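Local coordinates for protein phytase (Debaryomyces castellii, PDB 2GFI) that releases phosphate from phytate (inositol hexakisphosphate) as a 3-phytase of the histidine acid phosphatase family, at residues A[68-73]-A[369-374]; A[41-46]-A[392-397]; A[117-122]-A[165-170]. All blocks are in the same frame, centred on the assembly; numbering follows the deposited sequence.

Contact 1 of 3, residues A[68-73]-A[369-374]; sequences SRHGER and TPQGAR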
loop_
_atom_site.group_PDB
_atom_site.type_symbol
_atom_site.label_atom_id
_atom_site.label_comp_id
_atom_site.label_asym_id
_atom_site.label_seq_id
_atom_site.Cartn_x
_atom_site.Cartn_y
_atom_site.Cartn_z
ATOM N N SER A 68 -28.715 -2.218 -3.449
ATOM C CA SER A 68 -27.531 -2.732 -4.076
ATOM C C SER A 68 -27.754 -2.947 -5.584
ATOM O O SER A 68 -28.835 -3.391 -6.008
ATOM C CB SER A 68 -27.145 -4.025 -3.401
ATOM O OG SER A 68 -26.069 -4.605 -4.080
ATOM N N ARG A 69 -26.755 -2.577 -6.379
ATOM C CA ARG A 69 -26.701 -2.925 -7.790
ATOM C C ARG A 69 -26.295 -4.401 -7.854
ATOM O O ARG A 69 -25.807 -4.965 -6.854
ATOM C CB ARG A 69 -25.641 -2.069 -8.471
ATOM C CG ARG A 69 -25.635 -2.160 -9.940
ATOM C CD ARG A 69 -24.475 -1.460 -10.575
ATOM N NE ARG A 69 -24.497 -1.638 -12.015
ATOM C CZ ARG A 69 -23.620 -1.104 -12.841
ATOM N NH1 ARG A 69 -22.635 -0.356 -12.376
ATOM N NH2 ARG A 69 -23.721 -1.316 -14.140
ATOM N N HIS A 70 -26.510 -5.045 -8.998
ATOM C CA HIS A 70 -25.902 -6.351 -9.227
ATOM C C HIS A 70 -24.382 -6.161 -9.146
ATOM O O HIS A 70 -23.890 -5.016 -9.301
ATOM C CB HIS A 70 -26.277 -6.889 -10.604
ATOM C CG HIS A 70 -25.969 -5.942 -11.729
ATOM N ND1 HIS A 70 -24.694 -5.761 -12.233
ATOM C CD2 HIS A 70 -26.778 -5.123 -12.441
ATOM C CE1 HIS A 70 -24.729 -4.853 -13.191
ATOM N NE2 HIS A 70 -25.990 -4.472 -13.361
ATOM N N GLY A 71 -23.626 -7.245 -8.922
ATOM C CA GLY A 71 -22.159 -7.133 -8.981
ATOM C C GLY A 71 -21.634 -7.039 -10.418
ATOM O O GLY A 71 -22.421 -7.016 -11.373
ATOM N N GLU A 72 -20.305 -7.014 -10.554
ATOM C CA GLU A 72 -19.634 -7.035 -11.831
ATOM C C GLU A 72 -20.232 -8.111 -12.735
ATOM O O GLU A 72 -20.589 -9.192 -12.284
ATOM C CB GLU A 72 -18.131 -7.272 -11.656
ATOM C CG GLU A 72 -17.367 -6.127 -10.981
ATOM C CD GLU A 72 -17.366 -6.164 -9.444
ATOM O OE1 GLU A 72 -18.283 -6.720 -8.808
ATOM O OE2 GLU A 72 -16.431 -5.614 -8.841
ATOM N N ARG A 73 -20.320 -7.803 -14.012
ATOM C CA ARG A 73 -20.932 -8.679 -14.969
ATOM C C ARG A 73 -20.157 -8.684 -16.268
ATOM O O ARG A 73 -19.245 -7.863 -16.497
ATOM C CB ARG A 73 -22.389 -8.257 -15.203
ATOM C CG ARG A 73 -22.586 -6.754 -15.474
ATOM C CD ARG A 73 -23.808 -6.549 -16.290
ATOM N NE ARG A 73 -24.148 -5.178 -16.596
ATOM C CZ ARG A 73 -23.786 -4.580 -17.722
ATOM N NH1 ARG A 73 -23.049 -5.217 -18.606
ATOM N NH2 ARG A 73 -24.147 -3.348 -17.964
ATOM N N THR A 369 -23.010 4.513 -8.671
ATOM C CA THR A 369 -23.263 3.154 -9.122
ATOM C C THR A 369 -22.101 2.491 -9.854
ATOM O O THR A 369 -22.179 2.280 -11.072
ATOM C CB THR A 369 -24.555 3.042 -9.985
ATOM O OG1 THR A 369 -24.388 3.779 -11.204
ATOM C CG2 THR A 369 -25.780 3.691 -9.299
ATOM N N PRO A 370 -21.039 2.124 -9.130
ATOM C CA PRO A 370 -20.031 1.264 -9.703
ATOM C C PRO A 370 -20.695 -0.092 -9.777
ATOM O O PRO A 370 -21.788 -0.255 -9.218
ATOM C CB PRO A 370 -18.944 1.250 -8.626
ATOM C CG PRO A 370 -19.732 1.425 -7.346
ATOM C CD PRO A 370 -20.712 2.470 -7.729
ATOM N N GLN A 371 -20.064 -1.058 -10.440
ATOM C CA GLN A 371 -20.578 -2.434 -10.376
ATOM C C GLN A 371 -20.557 -2.803 -8.911
ATOM O O GLN A 371 -19.599 -2.454 -8.208
ATOM C CB GLN A 371 -19.705 -3.372 -11.169
ATOM C CG GLN A 371 -19.684 -3.091 -12.646
ATOM C CD GLN A 371 -20.936 -3.619 -13.370
ATOM O OE1 GLN A 371 -21.896 -4.044 -12.730
ATOM N NE2 GLN A 371 -20.908 -3.593 -14.702
ATOM N N GLY A 372 -21.619 -3.450 -8.427
ATOM C CA GLY A 372 -21.669 -3.848 -7.040
ATOM C C GLY A 372 -21.978 -2.655 -6.153
ATOM O O GLY A 372 -21.707 -2.692 -4.948
ATOM N N ALA A 373 -22.527 -1.587 -6.740
ATOM C CA ALA A 373 -22.938 -0.390 -5.995
ATOM C C ALA A 373 -23.777 -0.718 -4.759
ATOM O O ALA A 373 -24.623 -1.610 -4.793
ATOM C CB ALA A 373 -23.715 0.542 -6.893
ATOM N N ARG A 374 -23.565 0.043 -3.689
ATOM C CA ARG A 374 -24.275 -0.156 -2.462
ATOM C C ARG A 374 -24.699 1.189 -1.924
ATOM O O ARG A 374 -23.878 2.066 -1.659
ATOM C CB ARG A 374 -23.417 -0.947 -1.446
ATOM C CG ARG A 374 -21.994 -0.411 -1.240
ATOM C CD ARG A 374 -20.982 -1.451 -0.855
ATOM N NE ARG A 374 -20.754 -2.327 -1.986
ATOM C CZ ARG A 374 -19.955 -3.388 -2.001
ATOM N NH1 ARG A 374 -19.266 -3.748 -0.916
ATOM N NH2 ARG A 374 -19.823 -4.072 -3.133
HETATM O O HOH W 1 -23.651 -4.327 -3.302
#
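Arg69 sends CG trans to its own nitrogen (chi1 -170°) and runs extended to NE, while Gln371 folds back at chi2 (-78°), and the two torsions lay guanidinium and amide face to face. The planes are stacked, only 13° apart, with Gln371 OE1 over the centre of the guanidinium, 3.4 Å from Arg69 CZ. The same oxygen lies at the rim of the His70 imidazole, 3.0 Å from His70 CE1. That ring is fixed in its rotation by a straight in-plane bond from His70 ND1 to Gly71 O (2.7 Å). On the other branch of the amide, Gln371 NE2 lies over one face of the Arg73 guanidinium, displaced toward its rim, the two planes nearly perpendicular, and bonds Ala40 O.

The backbones are clipped together by Arg69 N to Ala373 O (2.8 Å) and by Gly372 N to His70 O (2.9 Å). Gly372 O is gripped side-on by NE and NH2 of Arg374, the same NH2 also forming a salt bridge with Asp136, and water 1 links Gly372 O to Ser68 OG.

The sequence SRHGER carries the RHGxR signature of histidine acid phosphatases. His70 is the predicted nucleophile, and Arg69 and Arg73 beside it are consistent with the phosphate pocket of this family. Arg69 also bonds Gly39 O and forms a salt bridge to Asp333, the predicted proton donor.

In the fold, the type II turn from Pro370 to Ala373 leads into strand 374-382, whose Arg374 pairs antiparallel with Ser68 of strand 59-69. Helix 166-180 touches His70, helix 333-343 touches Arg69 and Thr369, and helix 249-266 touches Gln371.

Contact 2 of 3, residues A[41-46]-A[392-397]; sequences APYIQN and INDAVI
A two-residue beta-hairpin, the type I' turn from Ile392 to Ala395 between strands 385-392 and 395-397, presses its tip residues Asn393 and Asp394 against the extended loop 41-46. Tyr43 reaches it with CG trans to its backbone nitrogen (chi1 -178°), and its OH donates to Asp394 OD2 at 2.7 Å. The hydroxyl meets that oxygen from above the carboxylate plane, and ring and carboxylate stand 87° apart. Gln45 NE2 adds a weak bond to the same oxygen (3.2 Å), its stronger partner being Ala16 O of the second subunit. A phenylalanine in place of Tyr43 would probably leave Asp394 OD2 with just this weak bond across the contact.

Further along, Asn46 N donates to Asn393 O (2.8 Å). Asn46 CB packs on Ile392 O at 3.3 Å, while its OD1, bonded to Gly48 N, lies 3.7 Å from both Ala395 CB and Ile397 CD1. Water 2 bridges Asn46 O and, weakly, Asp394 O.

Chemically, the Asp394 carboxylate is met here by neutral donors; Arg374, which touches Asp394 and makes a cation-pi contact with Tyr43, is likely to offset part of its negative charge.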
loop_
_atom_site.group_PDB
_atom_site.type_symbol
_atom_site.label_atom_id
_atom_site.label_comp_id
_atom_site.label_asym_id
_atom_site.label_seq_id
_atom_site.Cartn_x
_atom_site.Cartn_y
_atom_site.Cartn_z
ATOM N N ALA A 41 -16.728 -0.981 -14.853
ATOM C CA ALA A 41 -15.576 -1.717 -14.382
ATOM C C ALA A 41 -15.875 -2.216 -12.936
ATOM O O ALA A 41 -16.993 -2.011 -12.449
ATOM C CB ALA A 41 -14.326 -0.833 -14.463
ATOM N N PRO A 42 -14.933 -2.888 -12.261
ATOM C CA PRO A 42 -15.221 -3.426 -10.934
ATOM C C PRO A 42 -15.672 -2.390 -9.881
ATOM O O PRO A 42 -15.517 -1.165 -10.073
ATOM C CB PRO A 42 -13.910 -4.130 -10.535
ATOM C CG PRO A 42 -13.311 -4.527 -11.886
ATOM C CD PRO A 42 -13.590 -3.282 -12.722
ATOM N N TYR A 43 -16.228 -2.911 -8.780
ATOM C CA TYR A 43 -16.595 -2.087 -7.648
ATOM C C TYR A 43 -15.435 -1.202 -7.219
ATOM O O TYR A 43 -14.267 -1.632 -7.225
ATOM C CB TYR A 43 -16.986 -2.965 -6.443
ATOM C CG TYR A 43 -17.407 -2.129 -5.272
ATOM C CD1 TYR A 43 -18.537 -1.329 -5.343
ATOM C CD2 TYR A 43 -16.653 -2.112 -4.104
ATOM C CE1 TYR A 43 -18.914 -0.542 -4.268
ATOM C CE2 TYR A 43 -17.028 -1.342 -3.028
ATOM C CZ TYR A 43 -18.142 -0.556 -3.114
ATOM O OH TYR A 43 -18.481 0.231 -2.011
ATOM N N ILE A 44 -15.767 0.032 -6.841
ATOM C CA ILE A 44 -14.828 0.881 -6.148
ATOM C C ILE A 44 -15.586 1.720 -5.135
ATOM O O ILE A 44 -16.708 2.161 -5.387
ATOM C CB ILE A 44 -14.026 1.768 -7.168
ATOM C CG1 ILE A 44 -12.758 2.325 -6.510
ATOM C CG2 ILE A 44 -14.933 2.828 -7.789
ATOM C CD1 ILE A 44 -11.781 2.953 -7.486
ATOM N N GLN A 45 -14.950 1.946 -3.993
ATOM C CA GLN A 45 -15.528 2.739 -2.912
ATOM C C GLN A 45 -15.540 4.205 -3.274
ATOM O O GLN A 45 -14.616 4.724 -3.922
ATOM C CB GLN A 45 -14.753 2.548 -1.604
ATOM C CG GLN A 45 -14.746 1.118 -1.121
ATOM C CD GLN A 45 -13.950 0.927 0.134
ATOM O OE1 GLN A 45 -13.059 1.724 0.457
ATOM N NE2 GLN A 45 -14.252 -0.128 0.848
ATOM N N ASN A 46 -16.594 4.879 -2.834
ATOM C CA ASN A 46 -16.740 6.279 -3.063
ATOM C C ASN A 46 -15.542 7.008 -2.427
ATOM O O ASN A 46 -15.071 6.602 -1.348
ATOM C CB ASN A 46 -18.069 6.676 -2.462
ATOM C CG ASN A 46 -18.389 8.121 -2.671
ATOM O OD1 ASN A 46 -17.771 8.982 -2.053
ATOM N ND2 ASN A 46 -19.366 8.408 -3.538
ATOM N N ILE A 392 -22.808 5.529 0.877
ATOM C CA ILE A 392 -22.837 5.209 -0.532
ATOM C C ILE A 392 -21.463 4.661 -0.866
ATOM O O ILE A 392 -20.435 5.329 -0.679
ATOM C CB ILE A 392 -23.074 6.457 -1.329
ATOM C CG1 ILE A 392 -24.238 7.277 -0.750
ATOM C CG2 ILE A 392 -23.198 6.111 -2.851
ATOM C CD1 ILE A 392 -25.525 6.452 -0.517
ATOM N N ASN A 393 -21.436 3.422 -1.323
ATOM C CA ASN A 393 -20.180 2.762 -1.678
ATOM C C ASN A 393 -19.102 2.998 -0.641
ATOM O O ASN A 393 -17.985 3.420 -0.955
ATOM C CB ASN A 393 -19.780 3.195 -3.051
ATOM C CG ASN A 393 -20.862 2.943 -4.002
ATOM O OD1 ASN A 393 -21.287 3.821 -4.744
ATOM N ND2 ASN A 393 -21.381 1.740 -3.951
ATOM N N ASP A 394 -19.493 2.713 0.599
ATOM C CA ASP A 394 -18.613 2.685 1.739
ATOM C C ASP A 394 -18.146 4.027 2.248
ATOM O O ASP A 394 -17.176 4.080 2.989
ATOM C CB ASP A 394 -17.432 1.768 1.508
ATOM C CG ASP A 394 -17.832 0.357 1.379
ATOM O OD1 ASP A 394 -18.560 -0.123 2.283
ATOM O OD2 ASP A 394 -17.449 -0.369 0.427
ATOM N N ALA A 395 -18.850 5.090 1.886
ATOM C CA ALA A 395 -18.535 6.421 2.369
ATOM C C ALA A 395 -19.786 7.038 2.959
ATOM O O ALA A 395 -20.839 6.942 2.355
ATOM C CB ALA A 395 -18.034 7.291 1.222
ATOM N N VAL A 396 -19.688 7.670 4.129
ATOM C CA VAL A 396 -20.846 8.382 4.644
ATOM C C VAL A 396 -20.968 9.588 3.768
ATOM O O VAL A 396 -19.984 10.295 3.551
ATOM C CB VAL A 396 -20.698 8.818 6.119
ATOM C CG1 VAL A 396 -21.891 9.698 6.532
ATOM C CG2 VAL A 396 -20.501 7.589 7.057
ATOM N N ILE A 397 -22.162 9.802 3.236
ATOM C CA ILE A 397 -22.483 11.026 2.499
ATOM C C ILE A 397 -23.540 11.789 3.271
ATOM O O ILE A 397 -24.721 11.449 3.182
ATOM C CB ILE A 397 -22.976 10.700 1.060
ATOM C CG1 ILE A 397 -22.014 9.717 0.350
ATOM C CG2 ILE A 397 -23.231 11.987 0.260
ATOM C CD1 ILE A 397 -20.586 10.251 0.034
HETATM O O HOH W 2 -15.504 5.149 0.845
#

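Contact 3 of 3, residues A[117-122]-A[165-170]; sequences YLEKET and SGRVYQ
Arg167, Glu119 and the side chain of Glu121 make the close-packed half of this contact, and Gln170 and the backbone of Glu121 the watery half. Arg167 bends at chi3 (93°), which turns NE onto Glu119 O at 3.2 Å. The bond is nearly straight, yet NE sits above the carbonyl plane. Water 3 joins the same Glu119 O to Arg167 N. Beside them Glu121 CG packs on Arg167 O (3.4 Å). The guanidinium and the Glu119 carboxylate, almost coplanar at 8° apart, are placed as a salt bridge, edge to edge, but Glu119 OE1 and Arg167 NH2 are modelled too close together, so its detail is doubtful. Glu119 OE2 has a second partner in Thr77.

The partners are the type II turn from Tyr117 to Lys120, with Glu119 at positive phi, and the first turn of helix 166-180, which starts after Ser165 in the N-cap position. Arg167 also touches His70 and Arg73, consistent with a place in the phosphate pocket of a histidine acid phosphatase.

Toward Gln170, water fills in. Gln170 OE1 lies 3.3 Å from Glu121 CB, but its bonds to the loop backbone are indirect: water 5 joins it to Glu121 N and water 4 to Glu121 O. Gln170 NE2 turns to Asp182 of the third subunit.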
loop_
_atom_site.group_PDB
_atom_site.type_symbol
_atom_site.label_atom_id
_atom_site.label_comp_id
_atom_site.label_asym_id
_atom_site.label_seq_id
_atom_site.Cartn_x
_atom_site.Cartn_y
_atom_site.Cartn_z
ATOM N N TYR A 117 -22.807 -16.042 -21.628
ATOM C CA TYR A 117 -22.395 -15.243 -20.490
ATOM C C TYR A 117 -22.813 -13.800 -20.585
ATOM O O TYR A 117 -22.803 -13.107 -19.583
ATOM C CB TYR A 117 -20.899 -15.354 -20.203
ATOM C CG TYR A 117 -20.503 -16.758 -19.853
ATOM C CD1 TYR A 117 -21.226 -17.491 -18.923
ATOM C CD2 TYR A 117 -19.425 -17.363 -20.467
ATOM C CE1 TYR A 117 -20.886 -18.794 -18.609
ATOM C CE2 TYR A 117 -19.054 -18.682 -20.144
ATOM C CZ TYR A 117 -19.803 -19.386 -19.219
ATOM O OH TYR A 117 -19.446 -20.683 -18.901
ATOM N N LEU A 118 -23.217 -13.345 -21.769
ATOM C CA LEU A 118 -23.662 -12.000 -21.859
ATOM C C LEU A 118 -24.791 -11.839 -20.845
ATOM O O LEU A 118 -25.583 -12.767 -20.641
ATOM C CB LEU A 118 -24.093 -11.602 -23.281
ATOM C CG LEU A 118 -23.019 -11.587 -24.374
ATOM C CD1 LEU A 118 -23.602 -11.201 -25.775
ATOM C CD2 LEU A 118 -21.839 -10.709 -24.011
ATOM N N GLU A 119 -24.833 -10.671 -20.208
ATOM C CA GLU A 119 -25.883 -10.299 -19.268
ATOM C C GLU A 119 -25.658 -10.906 -17.864
ATOM O O GLU A 119 -26.354 -10.552 -16.929
ATOM C CB GLU A 119 -27.320 -10.623 -19.797
ATOM C CG GLU A 119 -27.708 -10.051 -21.177
ATOM C CD GLU A 119 -28.061 -8.572 -21.199
ATOM O OE1 GLU A 119 -28.014 -7.926 -20.135
ATOM O OE2 GLU A 119 -28.399 -8.008 -22.309
ATOM N N LYS A 120 -24.682 -11.789 -17.718
ATOM C CA LYS A 120 -24.531 -12.571 -16.484
ATOM C C LYS A 120 -23.506 -11.949 -15.561
ATOM O O LYS A 120 -22.543 -11.313 -16.010
ATOM C CB LYS A 120 -24.049 -13.998 -16.774
ATOM C CG LYS A 120 -24.873 -14.812 -17.782
ATOM C CD LYS A 120 -26.299 -15.065 -17.357
ATOM C CE LYS A 120 -26.908 -16.220 -18.178
ATOM N NZ LYS A 120 -27.251 -15.702 -19.535
ATOM N N GLU A 121 -23.684 -12.199 -14.273
ATOM C CA GLU A 121 -22.653 -11.905 -13.295
ATOM C C GLU A 121 -21.423 -12.674 -13.675
ATOM O O GLU A 121 -21.514 -13.824 -14.110
ATOM C CB GLU A 121 -23.117 -12.368 -11.900
ATOM C CG GLU A 121 -24.175 -11.478 -11.266
ATOM C CD GLU A 121 -23.602 -10.106 -11.006
ATOM O OE1 GLU A 121 -22.846 -9.975 -10.027
ATOM O OE2 GLU A 121 -23.889 -9.160 -11.797
ATOM N N THR A 122 -20.258 -12.067 -13.519
ATOM C CA THR A 122 -19.022 -12.865 -13.516
ATOM C C THR A 122 -18.986 -13.574 -12.158
ATOM O O THR A 122 -19.437 -13.024 -11.143
ATOM C CB THR A 122 -17.824 -11.957 -13.666
ATOM O OG1 THR A 122 -18.067 -10.755 -12.899
ATOM C CG2 THR A 122 -17.675 -11.471 -15.169
ATOM N N SER A 165 -34.264 -9.426 -12.897
ATOM C CA SER A 165 -33.063 -9.501 -13.718
ATOM C C SER A 165 -32.138 -10.595 -13.179
ATOM O O SER A 165 -31.925 -10.677 -11.983
ATOM C CB SER A 165 -32.351 -8.180 -13.681
ATOM O OG SER A 165 -31.012 -8.368 -14.072
ATOM N N GLY A 166 -31.618 -11.454 -14.052
ATOM C CA GLY A 166 -30.803 -12.585 -13.631
ATOM C C GLY A 166 -29.594 -12.171 -12.783
ATOM O O GLY A 166 -29.368 -12.714 -11.684
ATOM N N ARG A 167 -28.810 -11.231 -13.306
ATOM C CA ARG A 167 -27.610 -10.743 -12.635
ATOM C C ARG A 167 -27.976 -10.117 -11.269
ATOM O O ARG A 167 -27.259 -10.307 -10.314
ATOM C CB ARG A 167 -26.820 -9.749 -13.541
ATOM C CG ARG A 167 -27.599 -8.526 -13.928
ATOM C CD ARG A 167 -26.817 -7.356 -14.564
ATOM N NE ARG A 167 -26.905 -7.581 -15.963
ATOM C CZ ARG A 167 -27.387 -6.781 -16.887
ATOM N NH1 ARG A 167 -27.804 -5.556 -16.659
ATOM N NH2 ARG A 167 -27.378 -7.239 -18.105
ATOM N N VAL A 168 -29.092 -9.379 -11.198
ATOM C CA VAL A 168 -29.528 -8.713 -9.976
ATOM C C VAL A 168 -29.922 -9.777 -8.942
ATOM O O VAL A 168 -29.540 -9.731 -7.748
ATOM C CB VAL A 168 -30.735 -7.807 -10.242
ATOM C CG1 VAL A 168 -31.354 -7.345 -8.971
ATOM C CG2 VAL A 168 -30.351 -6.575 -11.081
ATOM N N TYR A 169 -30.687 -10.741 -9.425
ATOM C CA TYR A 169 -31.201 -11.773 -8.596
ATOM C C TYR A 169 -30.038 -12.580 -8.037
ATOM O O TYR A 169 -30.032 -12.957 -6.855
ATOM C CB TYR A 169 -32.148 -12.690 -9.383
ATOM C CG TYR A 169 -32.484 -13.921 -8.582
ATOM C CD1 TYR A 169 -33.479 -13.897 -7.591
ATOM C CD2 TYR A 169 -31.782 -15.094 -8.776
ATOM C CE1 TYR A 169 -33.769 -15.035 -6.825
ATOM C CE2 TYR A 169 -32.051 -16.202 -8.025
ATOM C CZ TYR A 169 -33.049 -16.169 -7.071
ATOM O OH TYR A 169 -33.282 -17.312 -6.370
ATOM N N GLN A 170 -29.067 -12.857 -8.895
ATOM C CA GLN A 170 -27.926 -13.660 -8.481
ATOM C C GLN A 170 -27.100 -12.899 -7.444
ATOM O O GLN A 170 -26.683 -13.452 -6.456
ATOM C CB GLN A 170 -27.075 -14.093 -9.680
ATOM C CG GLN A 170 -26.015 -15.070 -9.281
ATOM C CD GLN A 170 -25.400 -15.751 -10.465
ATOM O OE1 GLN A 170 -24.996 -15.081 -11.412
ATOM N NE2 GLN A 170 -25.294 -17.093 -10.409
HETATM O O HOH W 3 -29.042 -11.072 -16.095
HETATM O O HOH W 4 -23.163 -15.740 -13.285
HETATM O O HOH W 5 -25.953 -13.564 -13.343
#

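Overall arrangement
From the N terminus the chain lays down 41-46, 68-73 and 117-122 in turn, then returns to them in reverse order. Segment 165-170 closes the innermost loop at contact 3, 369-374 closes contact 1 around it, and 392-397 closes contact 2 outermost; all three nest and none cross. Contact 1 lies in the middle and touches both others: Glu72 OE2 is 2.7 Å from Tyr43 N, and Glu72 O is 3.0 Å from Thr122 OG1. Contacts 2 and 3 stay about 8 Å apart at their nearest atoms. Contact 2 ties the hairpin 385-397 to loop 41-46, contact 1 joins segments on or next to strands 59-69 and 374-382 near the active site, and contact 3 ties loop 117-122 to helix 166-180.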